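Local coordinates for protein AxyAgu115A (Amphibacillus xylanus NBRC 15112, PDB 6NPS) that acts as a family GH115 alpha-glucuronidase, probably releasing glucuronic acid side groups from arabinoglucuronoxylan, at residues A[485-490]-A[502-507]; A[567-572]-A[621-626]; A[751-756]-A[775-780]. The protein carries 3 engineered substitutions. One frame throughout, in Å; residues are numbered along the deposited sequence.

Contact 1 of 3, residues A[485-490]-A[502-507]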
loop_
_atom_site.group_PDB
_atom_site.type_symbol
_atom_site.label_atom_id
_atom_site.label_comp_id
_atom_site.label_asym_id
_atom_site.label_seq_id
_atom_site.Cartn_x
_atom_site.Cartn_y
_atom_site.Cartn_z
ATOM N N TYR A 485 23.757 37.350 8.125
ATOM C CA TYR A 485 22.509 38.031 8.488
ATOM C C TYR A 485 21.855 37.330 9.672
ATOM O O TYR A 485 21.435 37.973 10.644
ATOM C CB TYR A 485 21.503 38.063 7.324
ATOM C CG TYR A 485 20.263 38.853 7.749
ATOM C CD1 TYR A 485 20.217 40.216 7.578
ATOM C CD2 TYR A 485 19.168 38.219 8.381
ATOM C CE1 TYR A 485 19.097 40.979 8.000
ATOM C CE2 TYR A 485 18.069 38.941 8.806
ATOM C CZ TYR A 485 18.035 40.318 8.611
ATOM O OH TYR A 485 16.950 41.037 9.024
ATOM N N THR A 486 21.780 35.994 9.609
ATOM C CA THR A 486 21.126 35.241 10.674
ATOM C C THR A 486 21.822 35.498 11.992
ATOM O O THR A 486 21.173 35.783 13.008
ATOM C CB THR A 486 21.115 33.749 10.317
ATOM O OG1 THR A 486 20.515 33.609 9.029
ATOM C CG2 THR A 486 20.306 32.889 11.313
ATOM N N LYS A 487 23.162 35.469 11.983
ATOM C CA LYS A 487 23.884 35.663 13.229
ATOM C C LYS A 487 23.667 37.061 13.762
ATOM O O LYS A 487 23.557 37.253 14.974
ATOM C CB LYS A 487 25.375 35.389 13.030
ATOM C CG LYS A 487 25.623 33.925 12.668
ATOM C CD LYS A 487 27.139 33.679 12.522
ATOM C CE LYS A 487 27.454 32.196 12.713
ATOM N NZ LYS A 487 27.770 31.480 11.454
ATOM N N GLN A 488 23.651 38.061 12.879
ATOM C CA GLN A 488 23.338 39.412 13.334
ATOM C C GLN A 488 21.912 39.505 13.868
ATOM O O GLN A 488 21.636 40.266 14.823
ATOM C CB GLN A 488 23.551 40.422 12.192
ATOM C CG GLN A 488 25.049 40.667 11.991
ATOM C CD GLN A 488 25.395 41.574 10.818
ATOM O OE1 GLN A 488 24.765 42.614 10.601
ATOM N NE2 GLN A 488 26.424 41.188 10.067
ATOM N N TRP A 489 20.989 38.771 13.258
ATOM C CA TRP A 489 19.619 38.797 13.749
ATOM C C TRP A 489 19.532 38.141 15.130
ATOM O O TRP A 489 18.809 38.629 16.002
ATOM C CB TRP A 489 18.714 38.096 12.737
ATOM C CG TRP A 489 17.247 38.152 13.007
ATOM C CD1 TRP A 489 16.346 39.118 12.557
ATOM C CD2 TRP A 489 16.470 37.167 13.710
ATOM N NE1 TRP A 489 15.072 38.785 12.972
ATOM C CE2 TRP A 489 15.118 37.602 13.677
ATOM C CE3 TRP A 489 16.789 35.954 14.367
ATOM C CZ2 TRP A 489 14.085 36.875 14.288
ATOM C CZ3 TRP A 489 15.777 35.248 14.988
ATOM C CH2 TRP A 489 14.432 35.703 14.941
ATOM N N ILE A 490 20.269 37.044 15.345
ATOM C CA ILE A 490 20.310 36.404 16.668
ATOM C C ILE A 490 20.872 37.360 17.721
ATOM O O ILE A 490 20.343 37.468 18.832
ATOM C CB ILE A 490 21.125 35.102 16.588
ATOM C CG1 ILE A 490 20.336 34.086 15.791
ATOM C CG2 ILE A 490 21.489 34.567 18.012
ATOM C CD1 ILE A 490 21.210 32.962 15.219
ATOM N N GLN A 502 26.086 29.751 23.152
ATOM C CA GLN A 502 24.635 29.587 23.046
ATOM C C GLN A 502 24.091 30.223 21.769
ATOM O O GLN A 502 23.174 29.670 21.128
ATOM C CB GLN A 502 23.950 30.168 24.278
ATOM C CG GLN A 502 24.316 29.397 25.551
ATOM C CD GLN A 502 23.817 30.076 26.788
ATOM O OE1 GLN A 502 24.050 31.274 26.992
ATOM N NE2 GLN A 502 23.100 29.323 27.630
ATOM N N LYS A 503 24.625 31.383 21.385
ATOM C CA LYS A 503 24.179 32.014 20.143
ATOM C C LYS A 503 24.557 31.182 18.935
ATOM O O LYS A 503 23.806 31.163 17.951
ATOM C CB LYS A 503 24.738 33.430 20.026
ATOM C CG LYS A 503 23.990 34.371 20.920
ATOM C CD LYS A 503 24.463 35.805 20.849
ATOM C CE LYS A 503 25.859 35.928 21.433
ATOM N NZ LYS A 503 26.161 37.337 21.838
ATOM N N ASP A 504 25.668 30.442 18.981
ATOM C CA ASP A 504 25.924 29.605 17.818
ATOM C C ASP A 504 25.004 28.399 17.812
ATOM O O ASP A 504 24.718 27.844 16.751
ATOM C CB ASP A 504 27.375 29.154 17.722
ATOM C CG ASP A 504 27.710 28.593 16.322
ATOM O OD1 ASP A 504 28.072 29.386 15.414
ATOM O OD2 ASP A 504 27.588 27.366 16.113
ATOM N N LYS A 505 24.531 27.965 18.974
ATOM C CA LYS A 505 23.532 26.911 18.973
ATOM C C LYS A 505 22.216 27.425 18.387
ATOM O O LYS A 505 21.567 26.714 17.607
ATOM C CB LYS A 505 23.351 26.370 20.388
ATOM C CG LYS A 505 24.563 25.514 20.848
ATOM C CD LYS A 505 24.421 25.081 22.300
ATOM C CE LYS A 505 25.631 24.226 22.684
ATOM N NZ LYS A 505 25.468 23.720 24.055
ATOM N N VAL A 506 21.822 28.661 18.730
ATOM C CA VAL A 506 20.628 29.252 18.104
ATOM C C VAL A 506 20.792 29.292 16.591
ATOM O O VAL A 506 19.857 28.994 15.843
ATOM C CB VAL A 506 20.344 30.653 18.667
ATOM C CG1 VAL A 506 19.173 31.316 17.865
ATOM C CG2 VAL A 506 20.016 30.547 20.160
ATOM N N PHE A 507 21.992 29.629 16.110
ATOM C CA PHE A 507 22.212 29.620 14.665
ATOM C C PHE A 507 22.000 28.223 14.074
ATOM O O PHE A 507 21.335 28.077 13.040
ATOM C CB PHE A 507 23.614 30.134 14.332
ATOM C CG PHE A 507 23.930 30.025 12.868
ATOM C CD1 PHE A 507 23.367 30.917 11.956
ATOM C CD2 PHE A 507 24.701 28.982 12.384
ATOM C CE1 PHE A 507 23.609 30.794 10.601
ATOM C CE2 PHE A 507 24.953 28.850 11.033
ATOM C CZ PHE A 507 24.395 29.768 10.130
#

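Contact 2 of 3, residues A[567-572]-A[621-626]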
loop_
_atom_site.group_PDB
_atom_site.type_symbol
_atom_site.label_atom_id
_atom_site.label_comp_id
_atom_site.label_asym_id
_atom_site.label_seq_id
_atom_site.Cartn_x
_atom_site.Cartn_y
_atom_site.Cartn_z
ATOM N N TYR A 567 12.648 33.491 23.416
ATOM C CA TYR A 567 13.245 32.235 22.976
ATOM C C TYR A 567 12.172 31.279 22.435
ATOM O O TYR A 567 12.299 30.719 21.335
ATOM C CB TYR A 567 14.037 31.581 24.123
ATOM C CG TYR A 567 14.542 30.227 23.690
ATOM C CD1 TYR A 567 15.516 30.115 22.700
ATOM C CD2 TYR A 567 14.018 29.067 24.227
ATOM C CE1 TYR A 567 15.944 28.891 22.256
ATOM C CE2 TYR A 567 14.440 27.841 23.787
ATOM C CZ TYR A 567 15.411 27.767 22.817
ATOM O OH TYR A 567 15.821 26.537 22.384
ATOM N N PHE A 568 11.089 31.111 23.179
ATOM C CA PHE A 568 10.055 30.160 22.780
ATOM C C PHE A 568 9.396 30.563 21.458
ATOM O O PHE A 568 9.248 29.746 20.546
ATOM C CB PHE A 568 8.988 30.066 23.882
ATOM C CG PHE A 568 8.013 28.950 23.650
ATOM C CD1 PHE A 568 8.217 27.705 24.236
ATOM C CD2 PHE A 568 6.916 29.120 22.821
ATOM C CE1 PHE A 568 7.334 26.654 24.002
ATOM C CE2 PHE A 568 6.045 28.071 22.568
ATOM C CZ PHE A 568 6.254 26.836 23.171
ATOM N N ALA A 569 8.956 31.820 21.349
ATOM C CA ALA A 569 8.222 32.226 20.157
ATOM C C ALA A 569 9.117 32.336 18.927
ATOM O O ALA A 569 8.669 32.039 17.817
ATOM C CB ALA A 569 7.516 33.557 20.413
ATOM N N LEU A 570 10.387 32.710 19.096
ATOM C CA LEU A 570 11.255 32.935 17.949
ATOM C C LEU A 570 12.074 31.708 17.562
ATOM O O LEU A 570 12.486 31.596 16.397
ATOM C CB LEU A 570 12.214 34.113 18.234
ATOM C CG LEU A 570 11.550 35.511 18.376
ATOM C CD1 LEU A 570 12.548 36.632 18.699
ATOM C CD2 LEU A 570 10.724 35.902 17.136
ATOM N N VAL A 571 12.413 30.834 18.512
ATOM C CA VAL A 571 13.357 29.765 18.185
ATOM C C VAL A 571 12.740 28.402 18.521
ATOM O O VAL A 571 12.652 27.511 17.672
ATOM C CB VAL A 571 14.685 29.979 18.931
ATOM C CG1 VAL A 571 15.654 28.840 18.607
ATOM C CG2 VAL A 571 15.267 31.346 18.562
ATOM N N TYR A 572 12.313 28.224 19.769
ATOM C CA TYR A 572 11.924 26.891 20.213
ATOM C C TYR A 572 10.670 26.396 19.488
ATOM O O TYR A 572 10.638 25.272 18.981
ATOM C CB TYR A 572 11.713 26.909 21.735
ATOM C CG TYR A 572 11.461 25.538 22.333
ATOM C CD1 TYR A 572 12.533 24.699 22.681
ATOM C CD2 TYR A 572 10.160 25.091 22.567
ATOM C CE1 TYR A 572 12.285 23.434 23.244
ATOM C CE2 TYR A 572 9.905 23.845 23.117
ATOM C CZ TYR A 572 10.969 23.031 23.460
ATOM O OH TYR A 572 10.717 21.807 24.005
ATOM N N ASP A 621 -0.296 23.921 22.400
ATOM C CA ASP A 621 -0.957 24.407 23.607
ATOM C C ASP A 621 -0.041 25.312 24.410
ATOM O O ASP A 621 -0.482 26.354 24.923
ATOM C CB ASP A 621 -1.416 23.241 24.479
ATOM C CG ASP A 621 -2.555 22.472 23.858
ATOM O OD1 ASP A 621 -2.595 21.230 24.014
ATOM O OD2 ASP A 621 -3.406 23.118 23.203
ATOM N N GLU A 622 1.231 24.914 24.564
ATOM C CA GLU A 622 2.189 25.774 25.253
ATOM C C GLU A 622 2.315 27.120 24.545
ATOM O O GLU A 622 2.315 28.175 25.191
ATOM C CB GLU A 622 3.551 25.066 25.376
ATOM C CG GLU A 622 4.596 25.874 26.167
ATOM C CD GLU A 622 5.873 25.064 26.573
ATOM O OE1 GLU A 622 6.073 23.923 26.071
ATOM O OE2 GLU A 622 6.674 25.590 27.403
ATOM N N TYR A 623 2.353 27.115 23.211
ATOM C CA TYR A 623 2.500 28.360 22.464
ATOM C C TYR A 623 1.313 29.295 22.696
ATOM O O TYR A 623 1.478 30.520 22.811
ATOM C CB TYR A 623 2.630 28.003 21.002
ATOM C CG TYR A 623 2.831 29.135 20.033
ATOM C CD1 TYR A 623 3.904 30.023 20.158
ATOM C CD2 TYR A 623 1.986 29.266 18.953
ATOM C CE1 TYR A 623 4.102 31.060 19.223
ATOM C CE2 TYR A 623 2.177 30.262 18.003
ATOM C CZ TYR A 623 3.235 31.152 18.142
ATOM O OH TYR A 623 3.413 32.109 17.190
ATOM N N HIS A 624 0.113 28.726 22.801
ATOM C CA HIS A 624 -1.114 29.477 22.986
ATOM C C HIS A 624 -1.301 29.971 24.412
ATOM O O HIS A 624 -2.178 30.805 24.636
ATOM C CB HIS A 624 -2.308 28.608 22.575
ATOM C CG HIS A 624 -2.402 28.408 21.098
ATOM N ND1 HIS A 624 -3.162 27.414 20.524
ATOM C CD2 HIS A 624 -1.797 29.057 20.075
ATOM C CE1 HIS A 624 -3.029 27.469 19.209
ATOM N NE2 HIS A 624 -2.206 28.454 18.911
ATOM N N THR A 625 -0.505 29.499 25.377
ATOM C CA THR A 625 -0.642 29.977 26.740
ATOM C C THR A 625 0.545 30.788 27.276
ATOM O O THR A 625 0.395 31.431 28.321
ATOM C CB THR A 625 -0.927 28.802 27.691
ATOM O OG1 THR A 625 0.139 27.866 27.627
ATOM C CG2 THR A 625 -2.213 28.079 27.274
ATOM N N ILE A 626 1.707 30.802 26.615
ATOM C CA ILE A 626 2.797 31.617 27.156
ATOM C C ILE A 626 2.417 33.106 27.170
ATOM O O ILE A 626 1.669 33.599 26.308
ATOM C CB ILE A 626 4.116 31.432 26.389
ATOM C CG1 ILE A 626 3.865 31.540 24.898
ATOM C CG2 ILE A 626 4.758 30.123 26.740
ATOM C CD1 ILE A 626 5.079 31.948 24.172
HETATM O O HOH W 1 6.308 33.378 16.888
HETATM O O HOH W 2 8.092 22.052 26.055
#

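Contact 3 of 3, residues A[751-756]-A[775-780]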
loop_
_atom_site.group_PDB
_atom_site.type_symbol
_atom_site.label_atom_id
_atom_site.label_comp_id
_atom_site.label_asym_id
_atom_site.label_seq_id
_atom_site.Cartn_x
_atom_site.Cartn_y
_atom_site.Cartn_z
ATOM N N LEU A 751 46.263 -5.096 0.781
ATOM C CA LEU A 751 45.178 -5.663 -0.015
ATOM C C LEU A 751 45.292 -5.228 -1.476
ATOM O O LEU A 751 45.499 -4.040 -1.773
ATOM C CB LEU A 751 43.852 -5.200 0.568
ATOM C CG LEU A 751 42.510 -5.795 0.150
ATOM C CD1 LEU A 751 42.493 -7.242 0.581
ATOM C CD2 LEU A 751 41.419 -5.027 0.837
ATOM N N ALA A 752 45.109 -6.187 -2.386
ATOM C CA ALA A 752 45.176 -5.919 -3.821
ATOM C C ALA A 752 44.119 -4.906 -4.244
ATOM O O ALA A 752 43.158 -4.624 -3.521
ATOM C CB ALA A 752 44.994 -7.221 -4.620
ATOM N N ASP A 753 44.308 -4.354 -5.443
ATOM C CA ASP A 753 43.427 -3.300 -5.918
ATOM C C ASP A 753 41.972 -3.747 -5.975
ATOM O O ASP A 753 41.081 -2.943 -5.699
ATOM C CB ASP A 753 43.884 -2.820 -7.292
ATOM C CG ASP A 753 45.109 -1.907 -7.219
ATOM O OD1 ASP A 753 45.727 -1.665 -8.279
ATOM O OD2 ASP A 753 45.447 -1.418 -6.112
ATOM N N GLN A 754 41.703 -5.005 -6.316
ATOM C CA GLN A 754 40.349 -5.535 -6.248
ATOM C C GLN A 754 40.346 -6.872 -5.535
ATOM O O GLN A 754 41.179 -7.733 -5.823
ATOM C CB GLN A 754 39.729 -5.649 -7.637
ATOM C CG GLN A 754 39.316 -4.283 -8.163
ATOM C CD GLN A 754 38.893 -4.305 -9.603
ATOM O OE1 GLN A 754 38.478 -5.345 -10.122
ATOM N NE2 GLN A 754 38.995 -3.159 -10.268
ATOM N N ALA A 755 39.429 -7.032 -4.587
ATOM C CA ALA A 755 39.326 -8.285 -3.851
ATOM C C ALA A 755 37.857 -8.527 -3.554
ATOM O O ALA A 755 37.040 -7.607 -3.602
ATOM C CB ALA A 755 40.150 -8.245 -2.561
ATOM N N GLU A 756 37.511 -9.770 -3.260
ATOM C CA GLU A 756 36.134 -10.041 -2.871
ATOM C C GLU A 756 36.109 -11.086 -1.772
ATOM O O GLU A 756 36.757 -12.132 -1.891
ATOM C CB GLU A 756 35.322 -10.503 -4.073
ATOM C CG GLU A 756 33.860 -10.780 -3.750
ATOM C CD GLU A 756 33.116 -11.302 -4.954
ATOM O OE1 GLU A 756 32.829 -10.485 -5.851
ATOM O OE2 GLU A 756 32.843 -12.526 -5.014
ATOM N N VAL A 775 37.323 -2.219 -3.503
ATOM C CA VAL A 775 38.260 -1.492 -4.355
ATOM C C VAL A 775 39.298 -0.833 -3.445
ATOM O O VAL A 775 38.950 -0.129 -2.486
ATOM C CB VAL A 775 37.532 -0.461 -5.241
ATOM C CG1 VAL A 775 38.531 0.510 -5.868
ATOM C CG2 VAL A 775 36.688 -1.176 -6.326
ATOM N N ASN A 776 40.576 -1.100 -3.700
ATOM C CA ASN A 776 41.636 -0.558 -2.868
ATOM C C ASN A 776 42.622 0.273 -3.678
ATOM O O ASN A 776 43.667 0.673 -3.153
ATOM C CB ASN A 776 42.355 -1.713 -2.146
ATOM C CG ASN A 776 43.027 -1.282 -0.865
ATOM O OD1 ASN A 776 42.488 -0.501 -0.083
ATOM N ND2 ASN A 776 44.238 -1.775 -0.656
ATOM N N ASN A 777 42.365 0.421 -4.970
ATOM C CA ASN A 777 43.016 1.382 -5.833
ATOM C C ASN A 777 42.590 2.771 -5.397
ATOM O O ASN A 777 41.401 3.079 -5.435
ATOM C CB ASN A 777 42.556 1.104 -7.259
ATOM C CG ASN A 777 43.428 1.733 -8.287
ATOM O OD1 ASN A 777 44.171 2.671 -7.985
ATOM N ND2 ASN A 777 43.357 1.229 -9.519
ATOM N N ASP A 778 43.516 3.623 -4.990
ATOM C CA ASP A 778 43.039 4.943 -4.591
ATOM C C ASP A 778 43.096 5.980 -5.715
ATOM O O ASP A 778 42.629 7.109 -5.515
ATOM C CB ASP A 778 43.788 5.446 -3.354
ATOM C CG ASP A 778 42.833 5.963 -2.272
ATOM O OD1 ASP A 778 43.001 5.589 -1.089
ATOM O OD2 ASP A 778 41.906 6.737 -2.609
ATOM N N PHE A 779 43.623 5.621 -6.891
ATOM C CA PHE A 779 43.455 6.408 -8.116
ATOM C C PHE A 779 44.242 7.721 -8.086
ATOM O O PHE A 779 43.857 8.704 -8.728
ATOM C CB PHE A 779 41.971 6.674 -8.403
ATOM C CG PHE A 779 41.148 5.429 -8.519
ATOM C CD1 PHE A 779 41.253 4.617 -9.640
ATOM C CD2 PHE A 779 40.279 5.060 -7.505
ATOM C CE1 PHE A 779 40.490 3.454 -9.743
ATOM C CE2 PHE A 779 39.514 3.916 -7.606
ATOM C CZ PHE A 779 39.621 3.106 -8.715
ATOM N N THR A 780 45.355 7.732 -7.350
ATOM C CA THR A 780 46.314 8.832 -7.371
ATOM C C THR A 780 46.740 9.228 -8.791
ATOM O O THR A 780 47.174 10.368 -8.994
ATOM C CB THR A 780 47.565 8.450 -6.542
ATOM O OG1 THR A 780 48.417 7.580 -7.301
ATOM C CG2 THR A 780 47.192 7.730 -5.251
HETATM O O HOH W 3 41.107 -0.822 -9.929
#

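Contact 1 of 3, residues A[485-490]-A[502-507]
The ammonium nitrogen NZ of K487 lies over the middle of the F507 ring, 4.0 Å from its centroid and 13° off the ring normal, a cation-pi contact between two successive helices. Helices 482-494 and 500-519 form a helical hairpin within the glycosyl hydrolase family 115 region, the directions of the two segments 127° apart. The lysine chain runs out straight from a CG that stands anti to its carbonyl carbon and bends at the last torsion (chi4 105°), turning the nitrogen in above the aromatic face. Its CE adds a CH-pi contact over the same ring. The carboxylate of D504 runs alongside, but K487 NZ and D504 OD1 are 4.5 Å apart, too far for a salt bridge; the nearby negative charge would at most add a weak long-range attraction on this solvent side.

Deeper in the interface the contact becomes apolar. T486 crosses the F507 side chain at about a right angle, its CG2 reaching F507 CD1 at 3.7 Å, while its hydroxyl bonds back to the carbonyl of T482. I490 and F507 carry most of the apolar contact: I490 CG2 meets the inner methylenes of K503, whose NZ leads off to a salt bridge with E491, and I490 CG1 packs on V506 CG1 at 3.7 Å. V506 also touches L555 of helix 537-558, so the hairpin backs onto the next helix. The delta methyl of I490 ends near the plane of the F507 ring, at its edge, and presses against the backbone, with I490 CD1 only 3.5 Å from F507 CA.

Contact 2 of 3, residues A[567-572]-A[621-626]
F568 drives its ring into the flank of helix 601-629, where E622, Y623 and I626 receive it. This is the tight part of the contact. F568 CE1 stands 3.4 Å from the carboxyl carbon CD of E622, whose extended chain passes the ring obliquely, CG and CD beside CE1 and CZ, with its carboxylate plane turned 41° from that of the phenyl group. F568 CE2 lies 3.6 Å from Y623 CA, and Y623 CB is in the plane of the phenyl ring. I626 completes the pocket with its delta methyl, I626 CD1 to F568 CD2 being 3.6 Å; CG1 of this isoleucine sits between the backbone N and the carbonyl carbon (chi1 48°), which directs the branch at the ring.

Between A569 and Y623 the two segments approach more loosely. A569 CA stands at the edge of the Y623 ring, 4.4 Å from Y623 CE1, and a water donates to A569 O and bonds to the tyrosine hydroxyl; the Y623 ring is otherwise packed by Y573, on which it stacks, and F631. Near the partly exposed E622 a second water donates to E622 OE1 at 2.8 Å and has a weak bond to Y572 OH. The second carboxylate oxygen, OE2, is held by the hydroxyl of Y556, so both oxygens of this glutamate have partners.

Residues 568-572 make a wider pi-type turn, and Y567 O accepts from both V571 N and Y572 N, which approach from opposite faces of its plane. Helices 564-596 and 601-629 form a long helical hairpin, the two segments running roughly antiparallel (141°) with local axes 10.7 Å apart, one of them carrying a pi-bulge.

Contact 3 of 3, residues A[751-756]-A[775-780]
The carboxylate of D753 and the side-chain amide of N777 are stacked, their planes only 12° apart, and the amide has the F779 ring on its other face. N777 CG lies 3.7 Å above that ring, offset toward the rim, so the amide is layered between a carboxylate and a phenyl group. No bond joins the two polar groups themselves. Instead, N777 OD1 takes the backbone N-H of F779 from above its carbonyl plane, closing an Asx turn, while N777 ND2 donates to a water at 3.1 Å that also accepts from Q754 NE2.

This surface contact closes the open end of the beta-hairpin formed by strands 754-763 and 766-775. Q754 and V775 make an antiparallel non-hydrogen-bonded pair, with both side chains on the same face of the sheet. Just beyond, N776 N donates to D753 O at 2.8 Å in a nearly straight bond (170°); the same oxygen receives a CA-H contact from V775. With its CG anti to the backbone N (chi1 -155°), N776 reaches past A752 to the loop before the strand, where its ND2 donates to L751 O at 2.8 Å, the acceptor lying close to the amide plane. R748 holds the other end of that amide, at OD1, and also the carbonyl of V775.

The amide of N776 is thus fixed in rotation, used on one side as donor and on the other as acceptor. The strand end is held chiefly by directed polar bonds, although N777 N, buried here, finds no partner in the model.

Overall arrangement
Contacts 1 and 2 belong to one helical region. Their centres are 18 Å apart and they touch directly, V506 CG1 packing on V571 CG2 at 4.0 Å and W489 CH2 on L570 CB at 4.3 Å, so the hairpin of contact 1 is layered against the longer hairpin of contact 2. Along the chain, helices 482-494 and 500-519 of contact 1 follow the strands of the eight-stranded parallel sheet. Contact 3 stands apart in the beta-rich portion, its centre about 45 Å from that of contact 1 and about 55 Å from that of contact 2, with nearest atoms about 31 and 40 Å away. All three follow one another in series along the chain.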